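Local atomic coordinates of endoglucanase (Ruminococcus champanellensis, PDB entry 6WQV), a protein that probably cleaves internal beta-1,4 linkages of cellulose and related plant polysaccharides as a broad-specificity family 5 endoglucanase. Residues Leu19-Thr24 with Asn315-Trp320; Ser79-Thr84 with Glu121-Ile126; Val184-Asn189 with Asn223-Pro228. All blocks are in the same frame, centred on the assembly; numbering follows the deposited sequence.

Contact 1: Leu19-Thr24 with Asn315-Trp320; sequences LLDEIT and NIRCIW
Arg317 reaches the last turn of the helix carrying Leu20 and donates from NH1 to Leu20 O at 3.0 Å, with an N-H...O angle of 160°. The acceptor lies in the guanidinium plane, whereas NH1 stands well above the carbonyl plane, so the bond is straight at the donor but misses the carbonyl lone pairs. Asp21 OD1 meets the same edge, 3.6 Å from Arg317 NH1, a long salt bridge. The aliphatic part of the arginine packs on Ile23, with Arg317 CD 3.8 Å from Ile23 CG2.

A second shell sets the guanidinium. Bends at chi2 (-66°) and chi3 (89°) fold the chain back toward Asn315, whose OD1 takes a bond from Arg317 NH2 at 2.9 Å and a weak one from NH1. Asn315 is itself fixed as the C-prime residue of the Schellman motif that ends helix 297-313. Water ties Thr24 O to Cys318 N, at 2.8 and 2.9 Å respectively. Further out, Cys318 pairs through its backbone with Gly26, where the first and last strands close the (beta/alpha)8 barrel, and Leu20 touches Ile285 at the start of strand 284-289.

With an alanine in place of Arg317, Leu20 O would probably lose its side-chain donor, Asp21 its opposite charge, and Ile23 CG2 the methylenes it packs on. The chemistry implies that one cation serves the backbone oxygen of Leu20, the amide oxygen of Asn315 and, at longer range, the carboxylate of Asp21, and its charge would probably be stabilised further by the C-terminal end of helix 16-22.

Contact 2: Ser79-Thr84 with Glu121-Ile126; sequences SWIDHT and ENDWLI
The carboxylate of Glu121 is inserted against the backbone of Trp80 and Ile81, and this is the close-packed half of the contact. OE2 accepts from Trp80 N at 2.6 Å, on its syn side and 19° out of the carboxylate plane; Ile81 N adds a weak, more bent bond to that same oxygen. Ile81 CB lies 3.6 Å from Glu121 OE1. The glutamate chain, bent at chi2 (-62°), curls to bring its end to these amides. Its other oxygen is held from within its own segment: Trp124 NE1 donates to Glu121 OE1 at 2.8 Å, on the anti side and close to the indole plane, so both oxygens have N-H donors, which probably restrains rotation of the carboxylate.

The other half, beside the exposed Asp123, has van der Waals contacts and a water bridge in place of direct hydrogen bonds between the segments. Ile81, with CG1 anti to its backbone nitrogen, extends CD1 to the edge of the Trp124 ring, 3.9 Å from Trp124 CD1, and against Asp123, 3.6 Å from its CB. Ile81 and Trp124 run antiparallel alongside one another, meeting at the ring's edge without stacking. A water donates to both Thr84 OG1 and Glu121 OE1; Thr84 OG1 in turn donates to Trp80 O.

Outside the pair, Trp80 NE1 bonds to Asn117 O, Trp124 makes a cation-pi contact with Arg138, and Ser79 OG bonds to Asp34 O and His120 N. Both segments belong to loops following strands 73-76 and 113-117, on the C-terminal, substrate-binding face typical of a TIM barrel: the side chain of Ser79 is about 8 Å from two bound glucose units, and His120, beside Glu121, lines the glycan pocket.

Contact 3: Val184-Asn189 with Asn223-Pro228; sequences VINSYN and NDFVLP
Asn186 reaches from the helix to the backbone of Asp224 and Val226, joining two neighbouring parts of the outer layer of the (beta/alpha)8 barrel: helix 179-197 and the loop leading from helix 219-223 to strand 236-241. Its CB points toward the loop. CG, anti to the carbonyl carbon, sits beside the backbone nitrogen of Asn186 and comes 3.5 Å from Val226 N. Beyond CG the amide divides. OD1 accepts from Val226 N at 3.1 Å; the N-H...O angle of 165° shows a straight donor, although it stands well above the amide carbonyl plane and so does not use a lone pair. ND2 donates to Asp224 O at 2.9 Å with an angle of 167°, in that carbonyl's plane and also in the amide plane of Asn186. One side chain thus spans the two peptide groups around Phe225, and the pairing fixes its orientation, since turning the amide over would set nitrogen against N-H and oxygen against C=O. Val226 CG2 also packs on ND2.

One turn along the helix, Asn189 ND2 donates to Pro211 O outside the contact and to a water. That water also lies within bonding distance of Asn186 OD1 and Val226 O, with more acceptors about it than it has protons. Phe225 turns inward onto Val210 and Val238 of two barrel strands, and its ring plane is steeply inclined to the Asn189 amide. Asp224 is held separately by a salt bridge to Arg182 of the same helix. At the far end of the contact, Pro228 CG lies 3.8 Å from both CB and O of Asn189.

Overall arrangement
From the N terminus, the chain enters contact 1 at helix 16-22 and leaves it only at Asn315-Trp320, so contact 1 spans most of the barrel and joins its beginning to its last strand. Contacts 2 and 3 both fall within that span, in series and without crossing: contact 2 closes a span of 36 residues holding helix 94-108 and strand 113-117, joining the loops that follow strands 73-76 and 113-117, and contact 3 links helix 179-197 to the approach to strand 236-241. Contacts 1 and 2 lie on opposite sides of the chain's centre, their centres 28 Å apart. Contacts 2 and 3 touch, Tyr188 OH lying 2.6 Å from Ile126 O in a probable hydrogen bond.

Contact 1: Leu19-Thr24 with Asn315-Trp320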
loop_
_atom_site.group_PDB
_atom_site.type_symbol
_atom_site.label_atom_id
_atom_site.label_comp_id
_atom_site.label_asym_id
_atom_site.label_seq_id
_atom_site.Cartn_x
_atom_site.Cartn_y
_atom_site.Cartn_z
ATOM N N LEU A 19 6.856 -10.414 -12.118
ATOM C CA LEU A 19 5.718 -9.511 -12.070
ATOM C C LEU A 19 6.179 -8.084 -11.817
ATOM O O LEU A 19 5.723 -7.147 -12.488
ATOM C CB LEU A 19 4.746 -9.983 -10.989
ATOM C CG LEU A 19 3.411 -9.265 -10.866
ATOM C CD1 LEU A 19 2.447 -10.035 -9.977
ATOM C CD2 LEU A 19 3.611 -7.871 -10.299
ATOM N N LEU A 20 7.102 -7.898 -10.874
ATOM C CA LEU A 20 7.605 -6.558 -10.589
ATOM C C LEU A 20 8.286 -5.943 -11.805
ATOM O O LEU A 20 8.272 -4.715 -11.965
ATOM C CB LEU A 20 8.546 -6.591 -9.380
ATOM C CG LEU A 20 7.845 -6.863 -8.048
ATOM C CD1 LEU A 20 8.879 -7.249 -6.983
ATOM C CD2 LEU A 20 7.003 -5.690 -7.581
ATOM N N ASP A 21 8.878 -6.760 -12.678
ATOM C CA ASP A 21 9.519 -6.234 -13.879
ATOM C C ASP A 21 8.512 -5.798 -14.935
ATOM O O ASP A 21 8.890 -5.101 -15.882
ATOM C CB ASP A 21 10.501 -7.244 -14.465
ATOM C CG ASP A 21 11.815 -7.272 -13.703
ATOM O OD1 ASP A 21 12.102 -6.307 -12.955
ATOM O OD2 ASP A 21 12.563 -8.259 -13.853
ATOM N N GLU A 22 7.249 -6.182 -14.792
ATOM C CA GLU A 22 6.197 -5.670 -15.661
ATOM C C GLU A 22 5.586 -4.376 -15.149
ATOM O O GLU A 22 4.998 -3.632 -15.940
ATOM C CB GLU A 22 5.101 -6.719 -15.822
ATOM C CG GLU A 22 5.641 -8.026 -16.336
ATOM C CD GLU A 22 4.620 -8.810 -17.115
ATOM O OE1 GLU A 22 3.414 -8.538 -16.943
ATOM O OE2 GLU A 22 5.023 -9.690 -17.905
ATOM N N ILE A 23 5.697 -4.098 -13.849
ATOM C CA ILE A 23 5.248 -2.826 -13.298
ATOM C C ILE A 23 6.194 -1.720 -13.751
ATOM O O ILE A 23 7.415 -1.905 -13.807
ATOM C CB ILE A 23 5.177 -2.941 -11.762
ATOM C CG1 ILE A 23 4.068 -3.928 -11.380
ATOM C CG2 ILE A 23 4.982 -1.586 -11.134
ATOM C CD1 ILE A 23 3.862 -4.138 -9.890
ATOM N N THR A 24 5.625 -0.568 -14.119
ATOM C CA THR A 24 6.428 0.607 -14.457
ATOM C C THR A 24 6.508 1.516 -13.231
ATOM O O THR A 24 7.543 1.576 -12.560
ATOM C CB THR A 24 5.847 1.335 -15.676
ATOM O OG1 THR A 24 4.460 1.620 -15.470
ATOM C CG2 THR A 24 6.012 0.486 -16.948
ATOM N N ASN A 315 16.375 -1.487 -9.034
ATOM C CA ASN A 315 15.271 -2.346 -9.471
ATOM C C ASN A 315 14.133 -2.384 -8.447
ATOM O O ASN A 315 13.555 -3.439 -8.177
ATOM C CB ASN A 315 15.747 -3.756 -9.837
ATOM C CG ASN A 315 14.780 -4.482 -10.771
ATOM O OD1 ASN A 315 14.058 -3.856 -11.549
ATOM N ND2 ASN A 315 14.766 -5.809 -10.694
ATOM N N ILE A 316 13.773 -1.221 -7.907
ATOM C CA ILE A 316 12.694 -1.099 -6.929
ATOM C C ILE A 316 11.580 -0.255 -7.541
ATOM O O ILE A 316 11.783 0.931 -7.825
ATOM C CB ILE A 316 13.163 -0.471 -5.613
ATOM C CG1 ILE A 316 14.258 -1.320 -4.971
ATOM C CG2 ILE A 316 11.981 -0.335 -4.661
ATOM C CD1 ILE A 316 14.912 -0.670 -3.781
ATOM N N ARG A 317 10.405 -0.861 -7.720
ATOM C CA ARG A 317 9.248 -0.127 -8.214
ATOM C C ARG A 317 8.679 0.755 -7.114
ATOM O O ARG A 317 8.763 0.434 -5.921
ATOM C CB ARG A 317 8.147 -1.096 -8.642
ATOM C CG ARG A 317 8.502 -2.088 -9.723
ATOM C CD ARG A 317 8.765 -1.406 -11.044
ATOM N NE ARG A 317 10.168 -1.036 -11.138
ATOM C CZ ARG A 317 11.144 -1.878 -11.467
ATOM N NH1 ARG A 317 10.877 -3.146 -11.740
ATOM N NH2 ARG A 317 12.391 -1.443 -11.510
ATOM N N CYS A 318 8.061 1.870 -7.524
ATOM C CA CYS A 318 7.538 2.876 -6.606
ATOM C C CYS A 318 6.080 3.193 -6.906
ATOM O O CYS A 318 5.672 3.218 -8.071
ATOM C CB CYS A 318 8.350 4.174 -6.740
ATOM S SG CYS A 318 10.108 3.982 -6.359
ATOM N N ILE A 319 5.311 3.485 -5.850
ATOM C CA ILE A 319 3.876 3.771 -5.950
ATOM C C ILE A 319 3.578 5.068 -5.198
ATOM O O ILE A 319 3.673 5.119 -3.969
ATOM C CB ILE A 319 3.015 2.611 -5.415
ATOM C CG1 ILE A 319 3.458 1.279 -6.021
ATOM C CG2 ILE A 319 1.544 2.866 -5.714
ATOM C CD1 ILE A 319 2.533 0.097 -5.698
ATOM N N TRP A 320 3.174 6.103 -5.940
ATOM C CA TRP A 320 2.903 7.413 -5.352
ATOM C C TRP A 320 1.643 7.363 -4.488
ATOM O O TRP A 320 0.640 6.758 -4.870
ATOM C CB TRP A 320 2.724 8.470 -6.471
ATOM C CG TRP A 320 2.395 9.847 -5.928
ATOM C CD1 TRP A 320 1.162 10.326 -5.580
ATOM C CD2 TRP A 320 3.325 10.897 -5.637
ATOM N NE1 TRP A 320 1.270 11.605 -5.079
ATOM C CE2 TRP A 320 2.584 11.984 -5.120
ATOM C CE3 TRP A 320 4.706 11.027 -5.777
ATOM C CZ2 TRP A 320 3.190 13.173 -4.731
ATOM C CZ3 TRP A 320 5.303 12.207 -5.398
ATOM C CH2 TRP A 320 4.544 13.268 -4.881
HETATM O O HOH W 1 11.902 -7.449 -10.318
HETATM O O HOH W 2 8.646 2.712 -10.272
#

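Contact 2: Ser79-Thr84 with Glu121-Ile126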
loop_
_atom_site.group_PDB
_atom_site.type_symbol
_atom_site.label_atom_id
_atom_site.label_comp_id
_atom_site.label_asym_id
_atom_site.label_seq_id
_atom_site.Cartn_x
_atom_site.Cartn_y
_atom_site.Cartn_z
ATOM N N SER A 79 -9.958 0.148 3.925
ATOM C CA SER A 79 -10.211 -0.069 5.342
ATOM C C SER A 79 -11.533 -0.805 5.474
ATOM O O SER A 79 -12.569 -0.328 5.001
ATOM C CB SER A 79 -10.214 1.245 6.112
ATOM O OG SER A 79 -8.916 1.814 6.084
ATOM N N TRP A 80 -11.480 -1.990 6.076
ATOM C CA TRP A 80 -12.644 -2.854 6.209
ATOM C C TRP A 80 -13.329 -2.737 7.560
ATOM O O TRP A 80 -14.475 -3.175 7.695
ATOM C CB TRP A 80 -12.212 -4.307 5.970
ATOM C CG TRP A 80 -11.527 -4.516 4.638
ATOM C CD1 TRP A 80 -10.206 -4.308 4.349
ATOM C CD2 TRP A 80 -12.139 -4.968 3.415
ATOM N NE1 TRP A 80 -9.956 -4.612 3.029
ATOM C CE2 TRP A 80 -11.123 -5.012 2.437
ATOM C CE3 TRP A 80 -13.441 -5.336 3.056
ATOM C CZ2 TRP A 80 -11.373 -5.405 1.119
ATOM C CZ3 TRP A 80 -13.683 -5.734 1.747
ATOM C CH2 TRP A 80 -12.653 -5.773 0.799
ATOM N N ILE A 81 -12.674 -2.111 8.541
ATOM C CA ILE A 81 -13.150 -2.139 9.923
ATOM C C ILE A 81 -14.591 -1.641 10.047
ATOM O O ILE A 81 -15.409 -2.243 10.748
ATOM C CB ILE A 81 -12.182 -1.368 10.838
ATOM C CG1 ILE A 81 -12.636 -1.437 12.293
ATOM C CG2 ILE A 81 -12.052 0.089 10.399
ATOM C CD1 ILE A 81 -11.669 -0.784 13.264
ATOM N N ASP A 82 -14.923 -0.525 9.393
ATOM C CA ASP A 82 -16.267 0.024 9.557
ATOM C C ASP A 82 -17.318 -0.733 8.754
ATOM O O ASP A 82 -18.496 -0.342 8.774
ATOM C CB ASP A 82 -16.312 1.506 9.182
ATOM C CG ASP A 82 -15.344 2.336 9.981
ATOM O OD1 ASP A 82 -15.230 2.129 11.211
ATOM O OD2 ASP A 82 -14.690 3.205 9.366
ATOM N N HIS A 83 -16.914 -1.797 8.052
ATOM C CA HIS A 83 -17.789 -2.621 7.224
ATOM C C HIS A 83 -17.721 -4.088 7.623
ATOM O O HIS A 83 -18.094 -4.957 6.830
ATOM C CB HIS A 83 -17.389 -2.471 5.753
ATOM C CG HIS A 83 -17.092 -1.057 5.375
ATOM N ND1 HIS A 83 -18.082 -0.156 5.050
ATOM C CD2 HIS A 83 -15.926 -0.368 5.345
ATOM C CE1 HIS A 83 -17.537 1.023 4.807
ATOM N NE2 HIS A 83 -16.231 0.918 4.967
ATOM N N THR A 84 -17.227 -4.375 8.823
ATOM C CA THR A 84 -17.028 -5.734 9.308
ATOM C C THR A 84 -17.945 -5.980 10.498
ATOM O O THR A 84 -17.992 -5.166 11.427
ATOM C CB THR A 84 -15.570 -5.930 9.738
ATOM O OG1 THR A 84 -14.682 -5.712 8.636
ATOM C CG2 THR A 84 -15.340 -7.335 10.269
ATOM N N GLU A 121 -6.694 -0.694 9.927
ATOM C CA GLU A 121 -7.301 -1.701 10.786
ATOM C C GLU A 121 -6.736 -1.673 12.200
ATOM O O GLU A 121 -7.042 -2.561 12.998
ATOM C CB GLU A 121 -7.068 -3.092 10.195
ATOM C CG GLU A 121 -7.593 -3.264 8.774
ATOM C CD GLU A 121 -9.102 -3.079 8.651
ATOM O OE1 GLU A 121 -9.894 -3.678 9.400
ATOM O OE2 GLU A 121 -9.514 -2.319 7.754
ATOM N N ASN A 122 -5.922 -0.676 12.533
ATOM C CA ASN A 122 -5.140 -0.725 13.762
ATOM C C ASN A 122 -5.980 -0.699 15.035
ATOM O O ASN A 122 -5.437 -0.997 16.105
ATOM C CB ASN A 122 -4.135 0.428 13.749
ATOM C CG ASN A 122 -3.457 0.595 12.396
ATOM O OD1 ASN A 122 -3.753 1.531 11.652
ATOM N ND2 ASN A 122 -2.547 -0.313 12.072
ATOM N N ASP A 123 -7.276 -0.377 14.964
ATOM C CA ASP A 123 -8.082 -0.418 16.183
ATOM C C ASP A 123 -8.164 -1.841 16.716
ATOM O O ASP A 123 -8.257 -2.041 17.930
ATOM C CB ASP A 123 -9.488 0.137 15.972
ATOM C CG ASP A 123 -9.538 1.652 16.038
ATOM O OD1 ASP A 123 -8.478 2.281 16.249
ATOM O OD2 ASP A 123 -10.642 2.219 15.871
ATOM N N TRP A 124 -8.132 -2.841 15.824
ATOM C CA TRP A 124 -8.102 -4.241 16.241
ATOM C C TRP A 124 -6.812 -4.973 15.892
ATOM O O TRP A 124 -6.478 -5.944 16.572
ATOM C CB TRP A 124 -9.278 -5.030 15.636
ATOM C CG TRP A 124 -9.266 -5.107 14.135
ATOM C CD1 TRP A 124 -9.860 -4.232 13.277
ATOM C CD2 TRP A 124 -8.645 -6.113 13.308
ATOM N NE1 TRP A 124 -9.643 -4.616 11.982
ATOM C CE2 TRP A 124 -8.900 -5.767 11.970
ATOM C CE3 TRP A 124 -7.890 -7.263 13.575
ATOM C CZ2 TRP A 124 -8.438 -6.526 10.895
ATOM C CZ3 TRP A 124 -7.433 -8.019 12.505
ATOM C CH2 TRP A 124 -7.710 -7.648 11.184
ATOM N N LEU A 125 -6.066 -4.516 14.881
ATOM C CA LEU A 125 -4.857 -5.197 14.404
ATOM C C LEU A 125 -3.671 -4.819 15.293
ATOM O O LEU A 125 -2.751 -4.091 14.907
ATOM C CB LEU A 125 -4.607 -4.842 12.942
ATOM C CG LEU A 125 -3.519 -5.610 12.195
ATOM C CD1 LEU A 125 -3.985 -7.031 11.895
ATOM C CD2 LEU A 125 -3.101 -4.909 10.899
ATOM N N ILE A 126 -3.711 -5.333 16.514
ATOM C CA ILE A 126 -2.799 -4.940 17.585
ATOM C C ILE A 126 -1.686 -5.980 17.718
ATOM O O ILE A 126 -1.972 -7.149 18.018
ATOM C CB ILE A 126 -3.567 -4.794 18.907
ATOM C CG1 ILE A 126 -4.621 -3.689 18.782
ATOM C CG2 ILE A 126 -2.618 -4.547 20.076
ATOM C CD1 ILE A 126 -5.705 -3.777 19.843
HETATM O O HOH W 3 -12.055 -5.592 9.758
#

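Contact 3: Val184-Asn189 with Asn223-Pro228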
loop_
_atom_site.group_PDB
_atom_site.type_symbol
_atom_site.label_atom_id
_atom_site.label_comp_id
_atom_site.label_asym_id
_atom_site.label_seq_id
_atom_site.Cartn_x
_atom_site.Cartn_y
_atom_site.Cartn_z
ATOM N N VAL A 184 5.152 -10.693 16.761
ATOM C CA VAL A 184 3.744 -10.980 16.499
ATOM C C VAL A 184 3.371 -10.673 15.050
ATOM O O VAL A 184 2.580 -11.399 14.436
ATOM C CB VAL A 184 2.866 -10.218 17.512
ATOM C CG1 VAL A 184 1.402 -10.348 17.154
ATOM C CG2 VAL A 184 3.095 -10.759 18.924
ATOM N N ILE A 185 3.939 -9.606 14.475
ATOM C CA ILE A 185 3.649 -9.267 13.078
ATOM C C ILE A 185 4.070 -10.389 12.133
ATOM O O ILE A 185 3.382 -10.654 11.134
ATOM C CB ILE A 185 4.267 -7.889 12.737
ATOM C CG1 ILE A 185 3.436 -6.791 13.419
ATOM C CG2 ILE A 185 4.373 -7.698 11.230
ATOM C CD1 ILE A 185 4.121 -5.453 13.504
ATOM N N ASN A 186 5.168 -11.093 12.441
ATOM C CA ASN A 186 5.536 -12.239 11.616
ATOM C C ASN A 186 4.434 -13.297 11.622
ATOM O O ASN A 186 4.174 -13.939 10.601
ATOM C CB ASN A 186 6.862 -12.842 12.071
ATOM C CG ASN A 186 8.038 -11.918 11.835
ATOM O OD1 ASN A 186 8.043 -11.122 10.892
ATOM N ND2 ASN A 186 9.047 -12.018 12.692
ATOM N N SER A 187 3.797 -13.514 12.778
ATOM C CA SER A 187 2.678 -14.449 12.847
ATOM C C SER A 187 1.511 -13.981 11.986
ATOM O O SER A 187 0.890 -14.783 11.277
ATOM C CB SER A 187 2.229 -14.604 14.302
ATOM O OG SER A 187 1.126 -15.484 14.423
ATOM N N TYR A 188 1.195 -12.686 12.045
ATOM C CA TYR A 188 0.081 -12.157 11.264
ATOM C C TYR A 188 0.333 -12.306 9.766
ATOM O O TYR A 188 -0.574 -12.686 9.014
ATOM C CB TYR A 188 -0.155 -10.686 11.618
ATOM C CG TYR A 188 -0.615 -10.397 13.042
ATOM C CD1 TYR A 188 -1.093 -11.400 13.879
ATOM C CD2 TYR A 188 -0.572 -9.101 13.547
ATOM C CE1 TYR A 188 -1.515 -11.116 15.183
ATOM C CE2 TYR A 188 -0.998 -8.807 14.842
ATOM C CZ TYR A 188 -1.467 -9.819 15.653
ATOM O OH TYR A 188 -1.880 -9.556 16.940
ATOM N N ASN A 189 1.555 -12.008 9.309
ATOM C CA ASN A 189 1.857 -12.191 7.891
ATOM C C ASN A 189 1.760 -13.662 7.499
ATOM O O ASN A 189 1.279 -13.989 6.403
ATOM C CB ASN A 189 3.245 -11.642 7.552
ATOM C CG ASN A 189 3.252 -10.146 7.357
ATOM O OD1 ASN A 189 2.256 -9.564 6.928
ATOM N ND2 ASN A 189 4.378 -9.515 7.663
ATOM N N ASN A 223 15.918 -6.816 10.851
ATOM C CA ASN A 223 16.573 -7.936 11.523
ATOM C C ASN A 223 15.566 -8.885 12.160
ATOM O O ASN A 223 15.815 -10.095 12.226
ATOM C CB ASN A 223 17.575 -7.419 12.552
ATOM C CG ASN A 223 18.826 -6.850 11.904
ATOM O OD1 ASN A 223 19.123 -7.148 10.745
ATOM N ND2 ASN A 223 19.566 -6.031 12.645
ATOM N N ASP A 224 14.429 -8.370 12.614
ATOM C CA ASP A 224 13.420 -9.188 13.276
ATOM C C ASP A 224 12.346 -9.704 12.330
ATOM O O ASP A 224 11.472 -10.462 12.764
ATOM C CB ASP A 224 12.749 -8.389 14.405
ATOM C CG ASP A 224 13.645 -8.217 15.615
ATOM O OD1 ASP A 224 14.849 -8.547 15.525
ATOM O OD2 ASP A 224 13.142 -7.754 16.663
ATOM N N PHE A 225 12.379 -9.299 11.057
ATOM C CA PHE A 225 11.395 -9.718 10.074
ATOM C C PHE A 225 11.691 -11.127 9.567
ATOM O O PHE A 225 12.835 -11.473 9.280
ATOM C CB PHE A 225 11.411 -8.735 8.892
ATOM C CG PHE A 225 10.454 -9.090 7.780
ATOM C CD1 PHE A 225 9.123 -8.726 7.848
ATOM C CD2 PHE A 225 10.899 -9.772 6.655
ATOM C CE1 PHE A 225 8.247 -9.053 6.831
ATOM C CE2 PHE A 225 10.025 -10.098 5.638
ATOM C CZ PHE A 225 8.699 -9.744 5.731
ATOM N N VAL A 226 10.634 -11.932 9.445
ATOM C CA VAL A 226 10.702 -13.273 8.870
ATOM C C VAL A 226 9.711 -13.329 7.709
ATOM O O VAL A 226 8.511 -13.114 7.904
ATOM C CB VAL A 226 10.360 -14.348 9.917
ATOM C CG1 VAL A 226 10.290 -15.733 9.278
ATOM C CG2 VAL A 226 11.369 -14.352 11.059
ATOM N N LEU A 227 10.203 -13.618 6.510
ATOM C CA LEU A 227 9.287 -13.794 5.385
ATOM C C LEU A 227 8.461 -15.054 5.618
ATOM O O LEU A 227 9.027 -16.099 5.971
ATOM C CB LEU A 227 10.070 -13.919 4.083
ATOM C CG LEU A 227 9.289 -13.726 2.781
ATOM C CD1 LEU A 227 8.841 -12.292 2.599
ATOM C CD2 LEU A 227 10.151 -14.207 1.610
ATOM N N PRO A 228 7.137 -15.004 5.442
ATOM C CA PRO A 228 6.323 -16.208 5.663
ATOM C C PRO A 228 6.797 -17.389 4.829
ATOM O O PRO A 228 7.311 -17.229 3.719
ATOM C CB PRO A 228 4.916 -15.775 5.230
ATOM C CG PRO A 228 4.899 -14.328 5.384
ATOM C CD PRO A 228 6.304 -13.829 5.140
HETATM O O HOH W 4 6.527 -11.283 8.537
HETATM O O HOH W 5 6.308 -14.693 8.868
#